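Side-chain contacts in prenylcyclase (Actinoplanes teichomyceticus, PDB 6IJ1), which probably cyclises or transfers prenyl groups, in the manner of terpenoid cyclases and prenyltransferases: residues A[224-229]-A[253-258]; A[247-252]-A[269-274]; A[175-180]-A[210-215]. All blocks are in the same frame, centred on the assembly; numbering follows the deposited sequence.

Interaction 1 of 3, residues A[224-229]-A[253-258]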
ATOM      1  N   ARG A 224      -5.114 -19.015   3.883  1.00 17.30           N
ATOM      2  CA  ARG A 224      -6.368 -19.749   3.811  1.00 18.23           C
ATOM      3  C   ARG A 224      -7.555 -18.787   3.687  1.00 18.35           C
ATOM      4  O   ARG A 224      -8.476 -19.026   2.892  1.00 19.09           O
ATOM      5  CB  ARG A 224      -6.542 -20.649   5.029  1.00 18.97           C
ATOM      6  CG  ARG A 224      -5.713 -21.943   4.867  1.00 20.79           C
ATOM      7  CD  ARG A 224      -5.050 -22.429   6.157  1.00 20.01           C
ATOM      8  NE  ARG A 224      -4.507 -23.763   5.857  1.00 22.07           N
ATOM      9  CZ  ARG A 224      -3.298 -23.981   5.370  1.00 21.14           C
ATOM     10  NH1 ARG A 224      -2.477 -22.932   5.124  1.00 19.25           N
ATOM     11  NH2 ARG A 224      -2.882 -25.260   5.081  1.00 21.12           N
ATOM     12  N   TRP A 225      -7.550 -17.687   4.449  1.00 15.64           N
ATOM     13  CA  TRP A 225      -8.608 -16.685   4.304  1.00 15.96           C
ATOM     14  C   TRP A 225      -8.643 -16.165   2.868  1.00 17.41           C
ATOM     15  O   TRP A 225      -9.723 -16.076   2.229  1.00 17.16           O
ATOM     16  CB  TRP A 225      -8.353 -15.540   5.292  1.00 15.34           C
ATOM     17  CG  TRP A 225      -9.275 -14.383   5.076  1.00 14.90           C
ATOM     18  CD1 TRP A 225     -10.536 -14.233   5.580  1.00 19.74           C
ATOM     19  CD2 TRP A 225      -8.990 -13.201   4.315  1.00 14.89           C
ATOM     20  NE1 TRP A 225     -11.092 -13.030   5.159  1.00 20.93           N
ATOM     21  CE2 TRP A 225     -10.162 -12.404   4.361  1.00 17.29           C
ATOM     22  CE3 TRP A 225      -7.911 -12.769   3.549  1.00 16.61           C
ATOM     23  CZ2 TRP A 225     -10.256 -11.160   3.692  1.00 16.90           C
ATOM     24  CZ3 TRP A 225      -7.992 -11.498   2.893  1.00 16.30           C
ATOM     25  CH2 TRP A 225      -9.143 -10.709   3.018  1.00 16.07           C
ATOM     26  N   ALA A 226      -7.480 -15.803   2.343  1.00 16.09           N
ATOM     27  CA  ALA A 226      -7.406 -15.201   1.008  1.00 15.18           C
ATOM     28  C   ALA A 226      -7.846 -16.184  -0.061  1.00 17.03           C
ATOM     29  O   ALA A 226      -8.498 -15.778  -1.034  1.00 17.09           O
ATOM     30  CB  ALA A 226      -5.985 -14.681   0.733  1.00 16.88           C
ATOM     31  N   ALA A 227      -7.476 -17.478   0.066  1.00 16.22           N
ATOM     32  CA  ALA A 227      -7.855 -18.411  -0.980  1.00 16.34           C
ATOM     33  C   ALA A 227      -9.364 -18.532  -1.074  1.00 18.40           C
ATOM     34  O   ALA A 227      -9.907 -18.697  -2.178  1.00 18.62           O
ATOM     35  CB  ALA A 227      -7.211 -19.789  -0.696  1.00 17.14           C
ATOM     36  N   GLY A 228     -10.068 -18.414   0.053  1.00 16.46           N
ATOM     37  CA  GLY A 228     -11.521 -18.482   0.058  1.00 17.57           C
ATOM     38  C   GLY A 228     -12.199 -17.278  -0.558  1.00 22.16           C
ATOM     39  O   GLY A 228     -13.411 -17.349  -0.839  1.00 23.79           O
ATOM     40  N   ARG A 229     -11.464 -16.159  -0.714  1.00 18.08           N
ATOM     41  CA  ARG A 229     -12.001 -14.922  -1.313  1.00 16.32           C
ATOM     42  C   ARG A 229     -12.021 -14.993  -2.825  1.00 18.09           C
ATOM     43  O   ARG A 229     -12.739 -14.209  -3.465  1.00 18.64           O
ATOM     44  CB  ARG A 229     -11.146 -13.704  -0.888  1.00 18.34           C
ATOM     45  CG  ARG A 229     -10.988 -13.429   0.640  1.00 21.75           C
ATOM     46  CD  ARG A 229     -12.212 -12.837   1.227  1.00 19.56           C
ATOM     47  NE  ARG A 229     -12.365 -11.471   0.720  1.00 20.68           N
ATOM     48  CZ  ARG A 229     -13.479 -10.983   0.119  1.00 42.47           C
ATOM     49  NH1 ARG A 229     -14.600 -11.717   0.022  1.00 44.04           N
ATOM     50  NH2 ARG A 229     -13.516  -9.727  -0.338  1.00 40.86           N
ATOM     51  N   LEU A 253      -4.355 -12.795  -4.291  1.00 13.15           N
ATOM     52  CA  LEU A 253      -3.338 -13.683  -4.865  1.00 12.73           C
ATOM     53  C   LEU A 253      -2.058 -13.630  -4.032  1.00 14.73           C
ATOM     54  O   LEU A 253      -1.478 -14.674  -3.666  1.00 14.32           O
ATOM     55  CB  LEU A 253      -3.101 -13.251  -6.327  1.00 14.64           C
ATOM     56  CG  LEU A 253      -2.207 -14.111  -7.203  1.00 15.81           C
ATOM     57  CD1 LEU A 253      -2.405 -13.682  -8.667  1.00 17.08           C
ATOM     58  CD2 LEU A 253      -0.701 -13.958  -6.834  1.00 17.58           C
ATOM     59  N   ARG A 254      -1.611 -12.411  -3.724  1.00 13.72           N
ATOM     60  CA  ARG A 254      -0.339 -12.238  -3.011  1.00 13.83           C
ATOM     61  C   ARG A 254      -0.410 -12.794  -1.604  1.00 13.61           C
ATOM     62  O   ARG A 254       0.592 -13.400  -1.164  1.00 15.88           O
ATOM     63  CB  ARG A 254      -0.031 -10.747  -2.982  1.00 13.14           C
ATOM     64  CG  ARG A 254       0.503 -10.269  -4.303  1.00 13.79           C
ATOM     65  CD  ARG A 254       0.473  -8.741  -4.466  1.00 15.71           C
ATOM     66  NE  ARG A 254       1.360  -8.137  -3.457  1.00 15.42           N
ATOM     67  CZ  ARG A 254       1.492  -6.828  -3.324  1.00 18.60           C
ATOM     68  NH1 ARG A 254       0.803  -6.005  -4.131  1.00 18.67           N
ATOM     69  NH2 ARG A 254       2.295  -6.369  -2.373  1.00 18.39           N
ATOM     70  N   ALA A 255      -1.571 -12.730  -0.944  1.00 13.41           N
ATOM     71  CA  ALA A 255      -1.712 -13.309   0.394  1.00 14.10           C
ATOM     72  C   ALA A 255      -1.690 -14.843   0.316  1.00 16.22           C
ATOM     73  O   ALA A 255      -1.074 -15.521   1.177  1.00 16.82           O
ATOM     74  CB  ALA A 255      -2.978 -12.777   1.063  1.00 15.89           C
ATOM     75  N   VAL A 256      -2.321 -15.412  -0.712  1.00 14.90           N
ATOM     76  CA  VAL A 256      -2.291 -16.874  -0.839  1.00 15.83           C
ATOM     77  C   VAL A 256      -0.863 -17.343  -0.992  1.00 18.29           C
ATOM     78  O   VAL A 256      -0.482 -18.409  -0.466  1.00 17.55           O
ATOM     79  CB  VAL A 256      -3.143 -17.293  -2.045  1.00 13.47           C
ATOM     80  CG1 VAL A 256      -2.989 -18.838  -2.238  1.00 16.48           C
ATOM     81  CG2 VAL A 256      -4.572 -17.031  -1.787  1.00 15.39           C
ATOM     82  N   ALA A 257      -0.061 -16.606  -1.758  1.00 14.77           N
ATOM     83  CA  ALA A 257       1.301 -16.996  -2.079  1.00 16.96           C
ATOM     84  C   ALA A 257       2.200 -17.024  -0.843  1.00 19.25           C
ATOM     85  O   ALA A 257       3.314 -17.580  -0.949  1.00 21.10           O
ATOM     86  CB  ALA A 257       1.870 -16.068  -3.153  1.00 18.26           C
ATOM     87  N   GLN A 258       1.724 -16.558   0.320  1.00 15.91           N
ATOM     88  CA  GLN A 258       2.526 -16.692   1.544  1.00 18.02           C
ATOM     89  C   GLN A 258       2.131 -17.864   2.413  1.00 20.05           C
ATOM     90  O   GLN A 258       2.637 -17.992   3.542  1.00 19.03           O
ATOM     91  CB  GLN A 258       2.519 -15.379   2.343  1.00 17.91           C
ATOM     92  CG  GLN A 258       3.250 -14.217   1.607  1.00 18.75           C
ATOM     93  CD  GLN A 258       4.700 -14.419   1.149  1.00 27.67           C
ATOM     94  OE1 GLN A 258       5.457 -15.074   1.806  1.00 25.75           O
ATOM     95  NE2 GLN A 258       5.059 -13.834   0.009  1.00 33.38           N
TER

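Interaction 2 of 3, residues A[247-252]-A[269-274]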
ATOM      1  N   PHE A 247      -7.704  -4.706  -7.974  1.00 12.09           N
ATOM      2  CA  PHE A 247      -6.882  -4.461  -6.773  1.00 12.23           C
ATOM      3  C   PHE A 247      -7.042  -5.587  -5.756  1.00 13.20           C
ATOM      4  O   PHE A 247      -6.037  -6.167  -5.282  1.00 13.29           O
ATOM      5  CB  PHE A 247      -7.370  -3.109  -6.218  1.00 12.75           C
ATOM      6  CG  PHE A 247      -6.593  -2.556  -5.066  1.00 11.78           C
ATOM      7  CD1 PHE A 247      -5.287  -2.086  -5.261  1.00 12.86           C
ATOM      8  CD2 PHE A 247      -7.176  -2.458  -3.831  1.00 11.74           C
ATOM      9  CE1 PHE A 247      -4.606  -1.466  -4.182  1.00 13.40           C
ATOM     10  CE2 PHE A 247      -6.494  -1.831  -2.719  1.00 11.55           C
ATOM     11  CZ  PHE A 247      -5.216  -1.355  -2.931  1.00 12.45           C
ATOM     12  N   ALA A 248      -8.290  -5.897  -5.383  1.00 12.93           N
ATOM     13  CA  ALA A 248      -8.484  -6.908  -4.340  1.00 11.79           C
ATOM     14  C   ALA A 248      -8.067  -8.282  -4.826  1.00 13.38           C
ATOM     15  O   ALA A 248      -7.614  -9.116  -4.009  1.00 13.41           O
ATOM     16  CB  ALA A 248      -9.940  -6.923  -3.885  1.00 14.27           C
ATOM     17  N   THR A 249      -8.261  -8.567  -6.128  1.00 13.17           N
ATOM     18  CA  THR A 249      -7.870  -9.870  -6.672  1.00 11.90           C
ATOM     19  C   THR A 249      -6.348 -10.034  -6.600  1.00 13.39           C
ATOM     20  O   THR A 249      -5.838 -11.096  -6.210  1.00 13.65           O
ATOM     21  CB  THR A 249      -8.374  -9.970  -8.130  1.00 12.80           C
ATOM     22  OG1 THR A 249      -9.777  -9.871  -8.089  1.00 13.52           O
ATOM     23  CG2 THR A 249      -8.039 -11.344  -8.739  1.00 13.69           C
ATOM     24  N   ALA A 250      -5.607  -9.002  -7.003  1.00 13.13           N
ATOM     25  CA  ALA A 250      -4.151  -9.045  -6.946  1.00 13.02           C
ATOM     26  C   ALA A 250      -3.650  -9.212  -5.515  1.00 13.97           C
ATOM     27  O   ALA A 250      -2.730 -10.018  -5.258  1.00 13.74           O
ATOM     28  CB  ALA A 250      -3.589  -7.747  -7.540  1.00 14.31           C
ATOM     29  N   LEU A 251      -4.268  -8.501  -4.584  1.00 13.41           N
ATOM     30  CA  LEU A 251      -3.844  -8.595  -3.195  1.00 12.60           C
ATOM     31  C   LEU A 251      -4.196  -9.951  -2.613  1.00 14.39           C
ATOM     32  O   LEU A 251      -3.383 -10.512  -1.858  1.00 14.25           O
ATOM     33  CB  LEU A 251      -4.476  -7.449  -2.390  1.00 11.99           C
ATOM     34  CG  LEU A 251      -3.936  -6.105  -2.814  1.00 12.31           C
ATOM     35  CD1 LEU A 251      -4.923  -4.993  -2.412  1.00 14.48           C
ATOM     36  CD2 LEU A 251      -2.520  -5.842  -2.230  1.00 13.37           C
ATOM     37  N   ALA A 252      -5.364 -10.512  -2.945  1.00 13.83           N
ATOM     38  CA  ALA A 252      -5.671 -11.849  -2.432  1.00 13.81           C
ATOM     39  C   ALA A 252      -4.686 -12.864  -2.984  1.00 14.62           C
ATOM     40  O   ALA A 252      -4.230 -13.742  -2.228  1.00 14.15           O
ATOM     41  CB  ALA A 252      -7.116 -12.241  -2.816  1.00 14.97           C
ATOM     42  N   ARG A 269      -3.288 -19.509  -9.730  1.00 14.08           N
ATOM     43  CA  ARG A 269      -3.354 -19.585 -11.213  1.00 15.93           C
ATOM     44  C   ARG A 269      -4.673 -18.970 -11.704  1.00 15.38           C
ATOM     45  O   ARG A 269      -4.656 -18.272 -12.719  1.00 16.90           O
ATOM     46  CB  ARG A 269      -3.127 -21.022 -11.690  1.00 30.00           C
ATOM     47  CG  ARG A 269      -1.674 -21.463 -11.614  1.00 30.00           C
ATOM     48  CD  ARG A 269      -1.376 -22.849 -12.159  1.00 30.00           C
ATOM     49  NE  ARG A 269      -1.812 -23.934 -11.297  1.00 30.00           N
ATOM     50  CZ  ARG A 269      -2.947 -24.569 -11.481  1.00 30.00           C
ATOM     51  NH1 ARG A 269      -3.683 -24.257 -12.529  1.00 30.00           N
ATOM     52  NH2 ARG A 269      -3.341 -25.498 -10.633  1.00 30.00           N
ATOM     53  N   ALA A 270      -5.768 -19.226 -10.994  1.00 15.85           N
ATOM     54  CA  ALA A 270      -7.081 -18.682 -11.406  1.00 14.15           C
ATOM     55  C   ALA A 270      -7.078 -17.153 -11.311  1.00 16.53           C
ATOM     56  O   ALA A 270      -7.566 -16.508 -12.243  1.00 16.79           O
ATOM     57  CB  ALA A 270      -8.183 -19.295 -10.583  1.00 16.05           C
ATOM     58  N   ALA A 271      -6.550 -16.610 -10.214  1.00 14.38           N
ATOM     59  CA  ALA A 271      -6.527 -15.143 -10.033  1.00 14.49           C
ATOM     60  C   ALA A 271      -5.615 -14.509 -11.080  1.00 14.50           C
ATOM     61  O   ALA A 271      -5.965 -13.475 -11.614  1.00 15.14           O
ATOM     62  CB  ALA A 271      -6.095 -14.801  -8.629  1.00 15.22           C
ATOM     63  N   ALA A 272      -4.481 -15.143 -11.369  1.00 15.42           N
ATOM     64  CA  ALA A 272      -3.565 -14.590 -12.392  1.00 13.57           C
ATOM     65  C   ALA A 272      -4.265 -14.588 -13.755  1.00 16.34           C
ATOM     66  O   ALA A 272      -4.074 -13.640 -14.502  1.00 17.27           O
ATOM     67  CB  ALA A 272      -2.274 -15.370 -12.429  1.00 16.01           C
ATOM     68  N   GLY A 273      -5.018 -15.645 -14.054  1.00 16.13           N
ATOM     69  CA  GLY A 273      -5.753 -15.723 -15.328  1.00 16.30           C
ATOM     70  C   GLY A 273      -6.817 -14.646 -15.405  1.00 16.50           C
ATOM     71  O   GLY A 273      -6.958 -14.038 -16.460  1.00 16.72           O
ATOM     72  N   TRP A 274      -7.566 -14.452 -14.322  1.00 15.05           N
ATOM     73  CA  TRP A 274      -8.567 -13.377 -14.314  1.00 15.53           C
ATOM     74  C   TRP A 274      -7.902 -12.023 -14.563  1.00 15.65           C
ATOM     75  O   TRP A 274      -8.347 -11.225 -15.412  1.00 15.48           O
ATOM     76  CB  TRP A 274      -9.380 -13.366 -13.008  1.00 16.00           C
ATOM     77  CG  TRP A 274     -10.562 -12.404 -13.045  1.00 15.32           C
ATOM     78  CD1 TRP A 274     -11.841 -12.717 -13.387  1.00 16.76           C
ATOM     79  CD2 TRP A 274     -10.530 -10.983 -12.797  1.00 16.58           C
ATOM     80  NE1 TRP A 274     -12.635 -11.566 -13.325  1.00 17.38           N
ATOM     81  CE2 TRP A 274     -11.826 -10.506 -12.986  1.00 14.88           C
ATOM     82  CE3 TRP A 274      -9.512 -10.078 -12.439  1.00 16.64           C
ATOM     83  CZ2 TRP A 274     -12.154  -9.152 -12.818  1.00 15.62           C
ATOM     84  CZ3 TRP A 274      -9.855  -8.729 -12.235  1.00 17.54           C
ATOM     85  CH2 TRP A 274     -11.146  -8.285 -12.460  1.00 16.19           C
TER

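Interaction 3 of 3, residues A[175-180]-A[210-215]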
ATOM      1  N   HIS A 175       8.810  -5.306  18.533  1.00 19.05           N
ATOM      2  CA  HIS A 175       7.642  -4.724  19.157  1.00 18.71           C
ATOM      3  C   HIS A 175       6.524  -4.508  18.124  1.00 18.49           C
ATOM      4  O   HIS A 175       5.354  -4.802  18.392  1.00 18.91           O
ATOM      5  CB  HIS A 175       8.085  -3.412  19.810  1.00 20.11           C
ATOM      6  CG  HIS A 175       6.985  -2.597  20.386  1.00 21.16           C
ATOM      7  ND1 HIS A 175       6.277  -3.008  21.493  1.00 25.79           N
ATOM      8  CD2 HIS A 175       6.501  -1.371  20.058  1.00 21.59           C
ATOM      9  CE1 HIS A 175       5.396  -2.077  21.818  1.00 28.24           C
ATOM     10  NE2 HIS A 175       5.502  -1.082  20.958  1.00 24.41           N
ATOM     11  N   VAL A 176       6.894  -3.994  16.957  1.00 17.61           N
ATOM     12  CA  VAL A 176       5.912  -3.708  15.905  1.00 17.77           C
ATOM     13  C   VAL A 176       5.352  -5.003  15.329  1.00 18.47           C
ATOM     14  O   VAL A 176       4.132  -5.130  15.129  1.00 17.99           O
ATOM     15  CB  VAL A 176       6.554  -2.834  14.823  1.00 15.24           C
ATOM     16  CG1 VAL A 176       5.577  -2.656  13.629  1.00 16.05           C
ATOM     17  CG2 VAL A 176       6.889  -1.428  15.364  1.00 17.46           C
ATOM     18  N   VAL A 177       6.223  -5.981  15.049  1.00 16.84           N
ATOM     19  CA  VAL A 177       5.725  -7.270  14.562  1.00 15.76           C
ATOM     20  C   VAL A 177       4.763  -7.896  15.574  1.00 17.09           C
ATOM     21  O   VAL A 177       3.727  -8.462  15.189  1.00 17.41           O
ATOM     22  CB  VAL A 177       6.912  -8.196  14.266  1.00 17.50           C
ATOM     23  CG1 VAL A 177       6.419  -9.667  14.139  1.00 19.07           C
ATOM     24  CG2 VAL A 177       7.696  -7.768  12.972  1.00 17.74           C
ATOM     25  N   ASN A 178       5.083  -7.830  16.889  1.00 17.69           N
ATOM     26  CA  ASN A 178       4.171  -8.403  17.877  1.00 21.90           C
ATOM     27  C   ASN A 178       2.819  -7.723  17.844  1.00 17.18           C
ATOM     28  O   ASN A 178       1.788  -8.401  17.927  1.00 19.40           O
ATOM     29  CB  ASN A 178       4.770  -8.336  19.299  1.00 19.41           C
ATOM     30  CG  ASN A 178       5.851  -9.375  19.468  1.00 29.13           C
ATOM     31  OD1 ASN A 178       5.851 -10.368  18.741  1.00 34.11           O
ATOM     32  ND2 ASN A 178       6.767  -9.158  20.397  1.00 34.88           N
ATOM     33  N   GLY A 179       2.812  -6.395  17.658  1.00 17.52           N
ATOM     34  CA  GLY A 179       1.562  -5.664  17.606  1.00 18.04           C
ATOM     35  C   GLY A 179       0.784  -6.039  16.357  1.00 17.87           C
ATOM     36  O   GLY A 179      -0.440  -6.228  16.415  1.00 18.30           O
ATOM     37  N   LEU A 180       1.491  -6.202  15.247  1.00 16.53           N
ATOM     38  CA  LEU A 180       0.822  -6.618  14.006  1.00 15.37           C
ATOM     39  C   LEU A 180       0.202  -7.997  14.161  1.00 17.15           C
ATOM     40  O   LEU A 180      -0.982  -8.206  13.829  1.00 16.37           O
ATOM     41  CB  LEU A 180       1.818  -6.595  12.862  1.00 16.27           C
ATOM     42  CG  LEU A 180       1.305  -7.014  11.486  1.00 14.96           C
ATOM     43  CD1 LEU A 180       0.117  -6.046  11.027  1.00 15.74           C
ATOM     44  CD2 LEU A 180       2.397  -6.974  10.448  1.00 15.59           C
ATOM     45  N   ALA A 210       6.876 -12.352   6.207  1.00 20.02           N
ATOM     46  CA  ALA A 210       7.642 -13.479   5.648  1.00 19.53           C
ATOM     47  C   ALA A 210       9.111 -13.311   5.932  1.00 20.74           C
ATOM     48  O   ALA A 210       9.863 -14.267   5.839  1.00 23.53           O
ATOM     49  CB  ALA A 210       7.401 -13.569   4.157  1.00 23.89           C
ATOM     50  N   THR A 211       9.490 -12.117   6.372  1.00 23.36           N
ATOM     51  CA  THR A 211      10.868 -11.748   6.520  1.00 27.87           C
ATOM     52  C   THR A 211      11.316 -11.873   7.983  1.00 28.94           C
ATOM     53  O   THR A 211      12.467 -11.530   8.311  1.00 26.84           O
ATOM     54  CB  THR A 211      11.057 -10.320   5.932  1.00 27.35           C
ATOM     55  OG1 THR A 211      10.485  -9.348   6.792  1.00 26.21           O
ATOM     56  CG2 THR A 211      10.328 -10.105   4.567  1.00 27.39           C
ATOM     57  N   VAL A 212      10.461 -12.452   8.846  1.00 24.19           N
ATOM     58  CA  VAL A 212      10.641 -12.594  10.302  1.00 21.83           C
ATOM     59  C   VAL A 212      10.277 -13.970  10.854  1.00 27.17           C
ATOM     60  O   VAL A 212       9.230 -14.540  10.520  1.00 24.17           O
ATOM     61  CB  VAL A 212       9.789 -11.508  10.999  1.00 28.35           C
ATOM     62  CG1 VAL A 212       9.642 -11.771  12.472  1.00 34.11           C
ATOM     63  CG2 VAL A 212      10.432 -10.134  10.730  1.00 32.33           C
ATOM     64  N   PRO A 213      11.078 -14.563  11.743  1.00 24.12           N
ATOM     65  CA  PRO A 213      10.722 -15.878  12.268  1.00 25.06           C
ATOM     66  C   PRO A 213       9.550 -15.789  13.234  1.00 24.30           C
ATOM     67  O   PRO A 213       9.205 -14.730  13.775  1.00 31.19           O
ATOM     68  CB  PRO A 213      11.999 -16.342  12.992  1.00 28.59           C
ATOM     69  CG  PRO A 213      13.096 -15.479  12.369  1.00 32.71           C
ATOM     70  CD  PRO A 213      12.427 -14.152  12.168  1.00 35.09           C
ATOM     71  N   GLY A 214       8.859 -16.925  13.373  1.00 22.47           N
ATOM     72  CA  GLY A 214       7.732 -16.954  14.276  1.00 22.02           C
ATOM     73  C   GLY A 214       6.390 -16.508  13.701  1.00 21.03           C
ATOM     74  O   GLY A 214       5.376 -16.502  14.427  1.00 25.28           O
ATOM     75  N   THR A 215       6.329 -16.196  12.419  1.00 20.66           N
ATOM     76  CA  THR A 215       5.106 -15.674  11.831  1.00 17.36           C
ATOM     77  C   THR A 215       4.464 -16.654  10.879  1.00 21.03           C
ATOM     78  O   THR A 215       3.439 -16.326  10.245  1.00 17.17           O
ATOM     79  CB  THR A 215       5.395 -14.354  11.091  1.00 18.17           C
ATOM     80  OG1 THR A 215       6.167 -14.659   9.921  1.00 21.90           O
ATOM     81  CG2 THR A 215       6.094 -13.340  11.976  1.00 21.77           C
TER

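Interaction 1 of 3, residues A[224-229]-A[253-258]
Ala226 and Val256 bring their CA atoms to 5.7 Å of each other, the closest approach of two backbones that run in roughly opposite directions through residues 224-229 and 253-258. So short a separation is possible because small residues line the meeting surface. The methyl of Ala226 is directed toward the other segment, where the methyl of Ala255 faces it, CB to CB 3.6 Å. It also lies against one branch of Val256, with Ala226 CB 3.7 Å from Val256 CG2. That branch does most of the work on its side. With CG1 anti to the backbone N of Val256 (chi1 175°), CG2 is swung beside the N and anti to the carbonyl carbon, and from there it settles over the backbone of the facing helix, 3.5 Å from Ala227 N. The side chain of Ala227 also touches this methyl, its CB 4.0 Å from Val256 CG2. Alanine suits positions 226, 227 and 255 because one methyl fills the gap without forcing the backbones apart, while the branched valine supplies the extra reach that its neighbours lack. All four residues are buried and the side-chain contacts are apolar; charged groups lie around them, with Arg224 bridging to Glu260 and Arg254 to Glu207. Val256 and Leu253 also touch Ile268 of helix 265-278, which covers another flank of the same helix. This is close, alanine-lined helix-to-helix packing between helices 216-229 and 246-256, consecutive in the chain. Such packing of neighbouring helices, repeated around a ring, is consistent with the alpha/alpha toroid known from terpenoid cyclases and protein prenyltransferases.

Interaction 2 of 3, residues A[247-252]-A[269-274]
Thr249 points from helix 246-256 at Ala271 and Trp274 of the helix that follows, the two segments running roughly antiparallel with the CA atoms of Thr249 and Ala271 6.4 Å apart. From CB, which is directed at the facing helix, the side chain of Thr249 divides into a polar and an apolar branch. The methyl CG2 stands anti to the backbone N, a rotation that carries it out across the interface, where it fits between two neighbours. Ala271 offers its methyl, with Thr249 CG2 to Ala271 CB at 4.0 Å, and its carbonyl, with Thr249 CG2 to Ala271 O at 4.1 Å. On another side of the methyl comes the indole of Trp274, whose CE3 lies 4.2 Å from Thr249 CG2 and which meets the methyl obliquely. The other branch, OG1, sits beside the backbone N (chi1 -61°) and looks back along its own helix. There it gives a hydrogen bond to the carbonyl of Ser245, one turn earlier, and accepts one from the backbone N of Val236 in the preceding loop. A buried hydroxyl is therefore satisfied on both counts, and it ties the loop to the helix. Threonine suits the place by combining this polar fastening with a methyl for the interface. Ala271 is small enough to let the helices come near, and Trp274 spreads a broad indole beside them: CG anti to the backbone N (chi1 -171°) brings CE3 within reach of Thr249, while the ring stacks with His278 and also touches Pro246 and Ala235. Residues 247-252 and 269-274 thus form the antiparallel pairing of an alpha hairpin, helix 246-256 against helix 265-278, in an arc of helices consistent with the alpha/alpha toroid of prenyl-converting enzymes.

Interaction 3 of 3, residues A[175-180]-A[210-215]
Val177 has the most surface buried here, its side chain reaching out of helix 173-182 to meet that of Val212 tip to tip, with CG1 of Val177 4.2 Å from CG1 of Val212. In each valine this branch is anti to the backbone N (chi1 164° in Val177, 166° in Val212), which extends one methyl toward the partner while CG2 stays beside the backbone N. The same CG1 of Val177 has a second neighbour, the methyl of Thr215, at 4.3 Å from Thr215 CG2. Two methyls from residues three apart therefore receive one from the helix, and they can do so because Val212 to Thr215 is a type II beta turn that folds both ends back to the same side. Within that turn Gly214 adopts a positive phi of 86°, at which a CB would press against the preceding carbonyl O, and Pro213, whose ring restricts phi, suits the first corner. The turn lies in the connection between helices 198-209 and 216-229, of a fold whose regular structure is nearly all helix, consistent with an alpha/alpha toroid, and the contact lays it against an earlier helix. Thr215 is two-faced: its methyl joins the apolar patch, while its hydroxyl is hydrogen-bonded to Leu209 O and Arg219 NE. Leu209, at the end of helix 198-209, also touches Val177 with its side chain.

From the N terminus, interaction 3 comes first: helix 173-182 meets the loop at 210-215, closing 29 intervening residues that include helix 198-209. It is complete before interactions 1 and 2 begin. Residues 224-229 then open interaction 1, and 247-252 opens interaction 2 before 253-258 closes the first over 23 residues; 269-274 closes the second over 16. These two therefore cross, tying helix 246-256 to helix 216-229 and to helix 265-278 respectively. Their centres are 9 Å apart and they touch, for instance where Leu253 meets Ala271. Interaction 3 touches interaction 1 through Gln258 and Ala210, but stays about 13 Å from interaction 2 at the nearest atoms.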